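Local structure of manganese-containing pseudocatalase (Thermus thermophilus, 2V8T) at residues F34-Q46 / H150-K162. The protein probably acts as a catalase, breaking down hydrogen peroxide at a pair of manganese ions buried in each subunit. Numbering follows the deposited sequence.
Sequences FGEMSTLMNYMYQ and HNFFLEVAARTHK. With MN (manganese (II) ion), chain C; MN (manganese (II) ion), chain D.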
ATOM      1  N   PHE A  34      -3.996  14.550  -6.040  1.00  7.54           N
ATOM      2  CA  PHE A  34      -3.873  15.950  -6.426  1.00  8.12           C
ATOM      3  C   PHE A  34      -4.625  16.869  -5.441  1.00  8.64           C
ATOM      4  O   PHE A  34      -5.029  17.990  -5.779  1.00 11.16           O
ATOM      5  CB  PHE A  34      -4.312  16.177  -7.874  1.00  9.10           C
ATOM      6  CG  PHE A  34      -3.434  15.426  -8.807  1.00  8.67           C
ATOM      7  CD1 PHE A  34      -2.168  15.860  -9.065  1.00 11.16           C
ATOM      8  CD2 PHE A  34      -3.829  14.288  -9.441  1.00 11.05           C
ATOM      9  CE1 PHE A  34      -1.325  15.191  -9.910  1.00 12.72           C
ATOM     10  CE2 PHE A  34      -2.997  13.603 -10.304  1.00 12.73           C
ATOM     11  CZ  PHE A  34      -1.737  14.041 -10.527  1.00 11.55           C
ATOM     12  N   GLY A  35      -4.782  16.412  -4.218  1.00  7.82           N
ATOM     13  CA  GLY A  35      -5.355  17.222  -3.172  1.00  7.97           C
ATOM     14  C   GLY A  35      -4.329  18.167  -2.551  1.00  7.23           C
ATOM     15  O   GLY A  35      -3.147  18.202  -2.874  1.00  7.60           O
ATOM     16  N   GLU A  36      -4.833  18.931  -1.589  1.00  6.81           N
ATOM     17  CA  GLU A  36      -4.027  19.972  -0.939  1.00  6.58           C
ATOM     18  C   GLU A  36      -2.904  19.377  -0.135  1.00  6.67           C
ATOM     19  O   GLU A  36      -1.852  20.016   0.041  1.00  7.15           O
ATOM     20  CB  GLU A  36      -4.933  20.858  -0.082  0.75  7.24           C
ATOM     21  CG  GLU A  36      -5.854  21.736  -0.948  0.75  7.89           C
ATOM     22  CD  GLU A  36      -5.153  22.863  -1.614  0.75  7.25           C
ATOM     23  OE1 GLU A  36      -3.962  23.111  -1.341  0.75  8.02           O
ATOM     24  OE2 GLU A  36      -5.758  23.579  -2.483  0.75  8.49           O
ATOM     25  N   MET A  37      -3.049  18.158   0.406  1.00  6.52           N
ATOM     26  CA  MET A  37      -1.902  17.514   1.047  1.00  6.72           C
ATOM     27  C   MET A  37      -0.736  17.377   0.082  1.00  6.41           C
ATOM     28  O   MET A  37       0.417  17.477   0.484  1.00  6.84           O
ATOM     29  CB  MET A  37      -2.256  16.138   1.613  0.70  7.08           C
ATOM     30  CG  MET A  37      -3.047  16.136   2.836  0.70  7.45           C
ATOM     31  SD  MET A  37      -2.047  16.591   4.307  0.70  8.58           S
ATOM     32  CE  MET A  37      -1.021  15.132   4.522  0.70 11.24           C
ATOM     33  N   SER A  38      -1.036  17.047  -1.173  1.00  6.77           N
ATOM     34  CA  SER A  38       0.015  16.866  -2.150  1.00  6.62           C
ATOM     35  C   SER A  38       0.689  18.171  -2.525  1.00  6.74           C
ATOM     36  O   SER A  38       1.925  18.213  -2.581  1.00  7.32           O
ATOM     37  CB  SER A  38      -0.496  16.172  -3.397  1.00  7.03           C
ATOM     38  OG  SER A  38      -0.806  14.836  -3.045  1.00  7.90           O
ATOM     39  N   THR A  39      -0.056  19.211  -2.819  1.00  6.77           N
ATOM     40  CA  THR A  39       0.618  20.488  -3.138  1.00  7.24           C
ATOM     41  C   THR A  39       1.409  20.978  -1.934  1.00  6.95           C
ATOM     42  O   THR A  39       2.589  21.336  -2.062  1.00  7.10           O
ATOM     43  CB  THR A  39      -0.369  21.488  -3.706  1.00  7.90           C
ATOM     44  OG1 THR A  39      -1.426  21.599  -2.773  1.00  8.44           O
ATOM     45  CG2 THR A  39      -0.875  21.060  -5.065  1.00 10.60           C
ATOM     46  N   LEU A  40       0.814  20.914  -0.742  1.00  6.31           N
ATOM     47  CA  LEU A  40       1.529  21.255   0.482  1.00  6.34           C
ATOM     48  C   LEU A  40       2.834  20.515   0.571  1.00  6.26           C
ATOM     49  O   LEU A  40       3.910  21.111   0.781  1.00  6.62           O
ATOM     50  CB  LEU A  40       0.666  20.924   1.690  1.00  6.34           C
ATOM     51  CG  LEU A  40       1.386  20.977   3.024  1.00  6.71           C
ATOM     52  CD1 LEU A  40       1.946  22.353   3.328  1.00  7.42           C
ATOM     53  CD2 LEU A  40       0.436  20.495   4.134  1.00  7.54           C
ATOM     54  N   MET A  41       2.793  19.170   0.541  1.00  6.17           N
ATOM     55  CA  MET A  41       3.984  18.422   0.886  1.00  6.21           C
ATOM     56  C   MET A  41       5.025  18.469  -0.225  1.00  6.14           C
ATOM     57  O   MET A  41       6.236  18.431   0.052  1.00  6.45           O
ATOM     58  CB  MET A  41       3.578  16.992   1.233  0.50  6.46           C
ATOM     59  CG  MET A  41       2.760  16.898   2.551  0.50  8.30           C
ATOM     60  SD  MET A  41       3.846  17.044   4.025  0.50 11.35           S
ATOM     61  CE  MET A  41       2.729  17.591   5.336  0.50 12.78           C
ATOM     62  N   ASN A  42       4.589  18.561  -1.491  1.00  6.20           N
ATOM     63  CA  ASN A  42       5.538  18.788  -2.559  1.00  6.40           C
ATOM     64  C   ASN A  42       6.365  20.065  -2.294  1.00  6.19           C
ATOM     65  O   ASN A  42       7.581  20.048  -2.349  1.00  6.68           O
ATOM     66  CB  ASN A  42       4.819  18.922  -3.932  1.00  6.69           C
ATOM     67  CG  ASN A  42       4.681  17.554  -4.577  1.00  7.21           C
ATOM     68  OD1 ASN A  42       5.606  17.111  -5.222  1.00  8.67           O
ATOM     69  ND2 ASN A  42       3.554  16.882  -4.372  1.00  8.24           N
ATOM     70  N   TYR A  43       5.639  21.168  -2.059  1.00  6.27           N
ATOM     71  CA  TYR A  43       6.383  22.445  -1.935  1.00  6.72           C
ATOM     72  C   TYR A  43       7.145  22.483  -0.633  1.00  6.49           C
ATOM     73  O   TYR A  43       8.250  23.065  -0.572  1.00  7.05           O
ATOM     74  CB  TYR A  43       5.429  23.605  -2.083  1.00  6.77           C
ATOM     75  CG  TYR A  43       4.557  23.532  -3.301  1.00  6.81           C
ATOM     76  CD1 TYR A  43       4.882  22.818  -4.469  1.00  7.15           C
ATOM     77  CD2 TYR A  43       3.320  24.176  -3.291  1.00  6.67           C
ATOM     78  CE1 TYR A  43       3.994  22.688  -5.506  1.00  7.30           C
ATOM     79  CE2 TYR A  43       2.425  24.096  -4.343  1.00  6.95           C
ATOM     80  CZ  TYR A  43       2.772  23.318  -5.462  1.00  7.14           C
ATOM     81  OH  TYR A  43       1.914  23.150  -6.508  1.00  8.08           O
ATOM     82  N   MET A  44       6.608  21.886   0.421  1.00  6.49           N
ATOM     83  CA  MET A  44       7.309  21.876   1.694  1.00  6.82           C
ATOM     84  C   MET A  44       8.635  21.155   1.539  1.00  6.49           C
ATOM     85  O   MET A  44       9.700  21.678   1.904  1.00  6.77           O
ATOM     86  CB  MET A  44       6.463  21.242   2.762  1.00  7.53           C
ATOM     87  CG  MET A  44       6.914  21.470   4.107  1.00 10.53           C
ATOM     88  SD  MET A  44       6.953  23.196   4.648  1.00 12.49           S
ATOM     89  CE  MET A  44       5.519  23.475   4.756  1.00 14.38           C
ATOM     90  N   TYR A  45       8.611  19.899   1.037  1.00  6.39           N
ATOM     91  CA  TYR A  45       9.859  19.154   0.907  1.00  6.63           C
ATOM     92  C   TYR A  45      10.788  19.781  -0.109  1.00  6.37           C
ATOM     93  O   TYR A  45      12.001  19.814   0.104  1.00  6.72           O
ATOM     94  CB  TYR A  45       9.596  17.676   0.648  1.00  7.35           C
ATOM     95  CG  TYR A  45       9.263  16.957   1.928  1.00  8.49           C
ATOM     96  CD1 TYR A  45      10.232  16.306   2.672  1.00 14.41           C
ATOM     97  CD2 TYR A  45       7.995  16.969   2.476  1.00  8.24           C
ATOM     98  CE1 TYR A  45       9.949  15.729   3.867  1.00 19.01           C
ATOM     99  CE2 TYR A  45       7.673  16.397   3.704  1.00  9.81           C
ATOM    100  CZ  TYR A  45       8.704  15.762   4.384  1.00 14.27           C
ATOM    101  OH  TYR A  45       8.432  15.137   5.597  1.00 18.87           O
ATOM    102  N   GLN A  46      10.259  20.284  -1.248  1.00  6.46           N
ATOM    103  CA  GLN A  46      11.148  20.975  -2.168  1.00  6.36           C
ATOM    104  C   GLN A  46      11.843  22.140  -1.471  1.00  6.68           C
ATOM    105  O   GLN A  46      13.022  22.422  -1.692  1.00  7.23           O
ATOM    106  CB  GLN A  46      10.387  21.489  -3.399  1.00  6.70           C
ATOM    107  CG  GLN A  46       9.970  20.355  -4.328  1.00  6.66           C
ATOM    108  CD  GLN A  46       8.985  20.845  -5.360  1.00  8.26           C
ATOM    109  OE1 GLN A  46       8.839  22.052  -5.534  1.00 13.03           O
ATOM    110  NE2 GLN A  46       8.308  19.947  -6.056  1.00  8.98           N
ATOM    111  N   HIS A 150       7.037  20.110 -12.820  1.00  6.77           N
ATOM    112  CA  HIS A 150       6.122  19.281 -12.070  1.00  6.81           C
ATOM    113  C   HIS A 150       5.077  20.125 -11.342  1.00  6.47           C
ATOM    114  O   HIS A 150       3.894  19.766 -11.338  1.00  7.11           O
ATOM    115  CB  HIS A 150       6.944  18.484 -11.009  0.80  6.90           C
ATOM    116  CG  HIS A 150       6.078  17.791 -10.020  0.80  7.08           C
ATOM    117  ND1 HIS A 150       5.670  18.411  -8.851  0.80  7.62           N
ATOM    118  CD2 HIS A 150       5.439  16.600 -10.020  0.80  7.68           C
ATOM    119  CE1 HIS A 150       4.833  17.576  -8.212  0.80  7.89           C
ATOM    120  NE2 HIS A 150       4.674  16.462  -8.890  0.80  8.05           N
ATOM    121  N   ASN A 151       5.506  21.204 -10.695  1.00  6.44           N
ATOM    122  CA  ASN A 151       4.586  21.995  -9.873  1.00  6.57           C
ATOM    123  C   ASN A 151       3.527  22.717 -10.714  1.00  6.33           C
ATOM    124  O   ASN A 151       2.378  22.851 -10.299  1.00  6.76           O
ATOM    125  CB  ASN A 151       5.337  23.019  -9.063  1.00  6.73           C
ATOM    126  CG  ASN A 151       6.267  22.370  -8.022  1.00  6.93           C
ATOM    127  OD1 ASN A 151       6.185  21.165  -7.747  1.00  7.05           O
ATOM    128  ND2 ASN A 151       7.123  23.201  -7.424  1.00  7.91           N
ATOM    129  N   PHE A 152       3.923  23.165 -11.897  1.00  6.67           N
ATOM    130  CA  PHE A 152       2.947  23.774 -12.831  1.00  6.87           C
ATOM    131  C   PHE A 152       1.867  22.752 -13.173  1.00  6.60           C
ATOM    132  O   PHE A 152       0.670  23.019 -13.092  1.00  7.01           O
ATOM    133  CB  PHE A 152       3.721  24.263 -14.060  1.00  7.17           C
ATOM    134  CG  PHE A 152       2.840  24.925 -15.094  1.00  6.92           C
ATOM    135  CD1 PHE A 152       2.511  26.264 -15.008  1.00  7.99           C
ATOM    136  CD2 PHE A 152       2.334  24.196 -16.154  1.00  7.88           C
ATOM    137  CE1 PHE A 152       1.712  26.874 -15.962  1.00  8.75           C
ATOM    138  CE2 PHE A 152       1.527  24.798 -17.115  1.00  9.13           C
ATOM    139  CZ  PHE A 152       1.242  26.136 -17.018  1.00  8.81           C
ATOM    140  N   PHE A 153       2.327  21.541 -13.572  1.00  6.72           N
ATOM    141  CA  PHE A 153       1.387  20.428 -13.829  1.00  6.77           C
ATOM    142  C   PHE A 153       0.514  20.141 -12.607  1.00  6.48           C
ATOM    143  O   PHE A 153      -0.695  19.978 -12.715  1.00  6.83           O
ATOM    144  CB  PHE A 153       2.177  19.191 -14.255  1.00  7.10           C
ATOM    145  CG  PHE A 153       1.337  17.953 -14.220  1.00  7.17           C
ATOM    146  CD1 PHE A 153       0.314  17.751 -15.153  1.00  8.30           C
ATOM    147  CD2 PHE A 153       1.480  17.024 -13.215  1.00  8.90           C
ATOM    148  CE1 PHE A 153      -0.547  16.672 -15.042  1.00  9.01           C
ATOM    149  CE2 PHE A 153       0.621  15.909 -13.164  1.00 10.41           C
ATOM    150  CZ  PHE A 153      -0.410  15.771 -14.087  1.00  9.56           C
ATOM    151  N   LEU A 154       1.147  20.057 -11.421  1.00  6.92           N
ATOM    152  CA  LEU A 154       0.422  19.695 -10.205  1.00  6.85           C
ATOM    153  C   LEU A 154      -0.720  20.674  -9.981  1.00  6.58           C
ATOM    154  O   LEU A 154      -1.832  20.283  -9.610  1.00  7.29           O
ATOM    155  CB  LEU A 154       1.302  19.727  -8.972  0.50 10.32           C
ATOM    156  CG  LEU A 154       1.191  18.705  -7.853  0.50 15.95           C
ATOM    157  CD1 LEU A 154       1.974  19.257  -6.599  0.50 17.51           C
ATOM    158  CD2 LEU A 154      -0.193  18.108  -7.659  0.50 16.16           C
ATOM    159  N   GLU A 155      -0.473  21.984 -10.127  1.00  6.72           N
ATOM    160  CA  GLU A 155      -1.513  22.938  -9.906  1.00  6.74           C
ATOM    161  C   GLU A 155      -2.669  22.797 -10.866  1.00  6.59           C
ATOM    162  O   GLU A 155      -3.830  22.948 -10.472  1.00  7.35           O
ATOM    163  CB  GLU A 155      -0.978  24.395  -9.908  1.00  7.05           C
ATOM    164  CG  GLU A 155      -0.107  24.710  -8.705  1.00  7.09           C
ATOM    165  CD  GLU A 155      -0.837  24.897  -7.383  1.00  6.91           C
ATOM    166  OE1 GLU A 155      -2.020  25.299  -7.351  1.00  7.52           O
ATOM    167  OE2 GLU A 155      -0.177  24.777  -6.300  1.00  7.49           O
ATOM    168  N   VAL A 156      -2.396  22.560 -12.159  1.00  6.65           N
ATOM    169  CA  VAL A 156      -3.512  22.441 -13.107  1.00  6.88           C
ATOM    170  C   VAL A 156      -4.230  21.083 -12.977  1.00  6.84           C
ATOM    171  O   VAL A 156      -5.442  21.021 -13.220  1.00  7.30           O
ATOM    172  CB  VAL A 156      -3.110  22.808 -14.535  1.00  7.25           C
ATOM    173  CG1 VAL A 156      -2.742  24.285 -14.612  1.00  9.14           C
ATOM    174  CG2 VAL A 156      -2.014  21.931 -15.116  1.00  7.62           C
ATOM    175  N   ALA A 157      -3.524  20.027 -12.588  1.00  6.73           N
ATOM    176  CA  ALA A 157      -4.189  18.753 -12.286  1.00  7.14           C
ATOM    177  C   ALA A 157      -5.101  18.925 -11.044  1.00  6.93           C
ATOM    178  O   ALA A 157      -6.256  18.495 -11.036  1.00  7.42           O
ATOM    179  CB  ALA A 157      -3.153  17.665 -12.063  1.00  7.83           C
ATOM    180  N   ALA A 158      -4.575  19.586 -10.016  1.00  6.76           N
ATOM    181  CA  ALA A 158      -5.375  19.871  -8.818  1.00  7.32           C
ATOM    182  C   ALA A 158      -6.593  20.712  -9.174  1.00  6.83           C
ATOM    183  O   ALA A 158      -7.687  20.484  -8.662  1.00  7.60           O
ATOM    184  CB  ALA A 158      -4.522  20.568  -7.770  1.00  8.01           C
ATOM    185  N   ARG A 159      -6.417  21.701 -10.047  1.00  7.12           N
ATOM    186  CA  ARG A 159      -7.535  22.527 -10.496  1.00  7.43           C
ATOM    187  C   ARG A 159      -8.609  21.680 -11.162  1.00  7.07           C
ATOM    188  O   ARG A 159      -9.806  21.863 -10.951  1.00  7.55           O
ATOM    189  CB  ARG A 159      -7.053  23.594 -11.474  1.00  7.92           C
ATOM    190  CG  ARG A 159      -8.147  24.563 -11.873  1.00  8.54           C
ATOM    191  CD  ARG A 159      -7.852  25.264 -13.136  1.00  8.65           C
ATOM    192  NE  ARG A 159      -8.845  26.298 -13.422  1.00  9.37           N
ATOM    193  CZ  ARG A 159      -9.403  26.502 -14.600  1.00  8.76           C
ATOM    194  NH1 ARG A 159      -9.078  25.779 -15.651  1.00  8.91           N
ATOM    195  NH2 ARG A 159     -10.353  27.417 -14.732  1.00 11.23           N
ATOM    196  N   THR A 160      -8.172  20.743 -12.016  1.00  7.33           N
ATOM    197  CA  THR A 160      -9.090  19.877 -12.726  1.00  7.33           C
ATOM    198  C   THR A 160      -9.938  19.063 -11.726  1.00  7.14           C
ATOM    199  O   THR A 160     -11.152  18.920 -11.879  1.00  7.64           O
ATOM    200  CB  THR A 160      -8.296  18.951 -13.697  1.00  7.46           C
ATOM    201  OG1 THR A 160      -7.598  19.773 -14.614  1.00  8.00           O
ATOM    202  CG2 THR A 160      -9.219  18.075 -14.458  1.00  8.92           C
ATOM    203  N   HIS A 161      -9.284  18.516 -10.685  1.00  7.16           N
ATOM    204  CA  HIS A 161     -10.017  17.791  -9.658  1.00  7.40           C
ATOM    205  C   HIS A 161     -11.001  18.702  -8.927  1.00  6.89           C
ATOM    206  O   HIS A 161     -12.130  18.306  -8.633  1.00  7.47           O
ATOM    207  CB  HIS A 161      -9.090  17.091  -8.676  1.00  7.58           C
ATOM    208  CG  HIS A 161      -8.394  15.902  -9.251  1.00  8.08           C
ATOM    209  ND1 HIS A 161      -8.143  15.626 -10.571  1.00 11.23           N
ATOM    210  CD2 HIS A 161      -7.949  14.877  -8.509  1.00  8.10           C
ATOM    211  CE1 HIS A 161      -7.502  14.409 -10.580  1.00  8.19           C
ATOM    212  NE2 HIS A 161      -7.443  13.969  -9.338  1.00 11.96           N
ATOM    213  N   LYS A 162     -10.569  19.922  -8.593  1.00  7.02           N
ATOM    214  CA  LYS A 162     -11.482  20.860  -7.918  1.00  7.37           C
ATOM    215  C   LYS A 162     -12.709  21.145  -8.768  1.00  6.90           C
ATOM    216  O   LYS A 162     -13.818  21.195  -8.252  1.00  7.13           O
ATOM    217  CB  LYS A 162     -10.755  22.138  -7.479  0.70  8.73           C
ATOM    218  CG  LYS A 162      -9.739  21.887  -6.362  0.70  9.14           C
ATOM    219  CD  LYS A 162      -9.502  23.050  -5.465  0.70 12.15           C
ATOM    220  CE  LYS A 162      -8.513  22.784  -4.343  0.70 11.50           C
ATOM    221  NZ  LYS A 162      -7.104  22.468  -4.782  0.70 11.25           N
TER
HETATM  222 MN    MN C1303      -3.912  24.911  -2.547  1.00  7.51          MN
HETATM  223 MN    MN D1304      -1.738  25.561  -4.952  1.00  7.11          MN
HETATM  224  O   HOH W   1      -7.341  19.663  -5.803  0.50  8.68           O
HETATM  225  O   HOH W   2      -4.706  20.729  -4.259  0.70 12.38           O
HETATM  226  O   HOH W   3      -7.163  19.995  -4.735  0.50 18.32           O
HETATM  227  O   HOH W   4      -2.699  23.912  -3.899  0.25  7.17           O
HETATM  228  O   HOH W   5      -5.632  25.321  -3.912  0.25 11.64           O
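Helix 36-46 and helix 150-162 run nearly antiparallel, at 166°, with axes 10.6 Å apart, and the CA atoms come closest between Phe34, just before helix 36-46, and Ala158. Each helix supplies a chelating carboxylate to the dimanganese site. Glu36 holds one manganese through both oxygens, and Glu155 holds the other the same way. Water 4 bridges the two metals. Both carboxylates have a second partner across the contact. In the conformers given, Lys162 NZ forms a salt bridge to Glu36 OE2 (2.9 Å), coming from above the carboxylate plane. Tyr43 OH donates to Glu155 OE2 (2.7 Å) on its anti side. Glu155 has CG anti to its carbonyl carbon (chi1 -69°) and bends at chi2, which brings the carboxylate to the manganese and to Tyr43 OH. Each bond holds a metal-bound oxygen from a second direction.

At one end, Gln46 and Asn151 pair their amides. Asn151 ND2 gives Gln46 OE1 a nearly straight bond of 2.8 Å, and Gln46 NE2 returns one to Asn151 OD1 at 3.0 Å. Both use in-plane lone pairs. In the conformer given, His150 ND1 also donates to Asn151 OD1, so this oxygen accepts two bonds.

Leu154 is a knob among Ser38, Thr39, Asn42 and Tyr43. Its CD2 meets the edge of the Phe34 ring. Ala157 CB lies over one face of that ring, 3.8 Å from the centroid. The Phe34 edge points to the face of His161, offset, with planes at 83°.

Phe153 packs against Phe139 and His150 of a neighbouring subunit. The arrangement belongs to the ferritin-like four-helix bundle. Helix 57-85 contributes Glu70, which bridges both ions, and His73; helix 172-200 contributes His188.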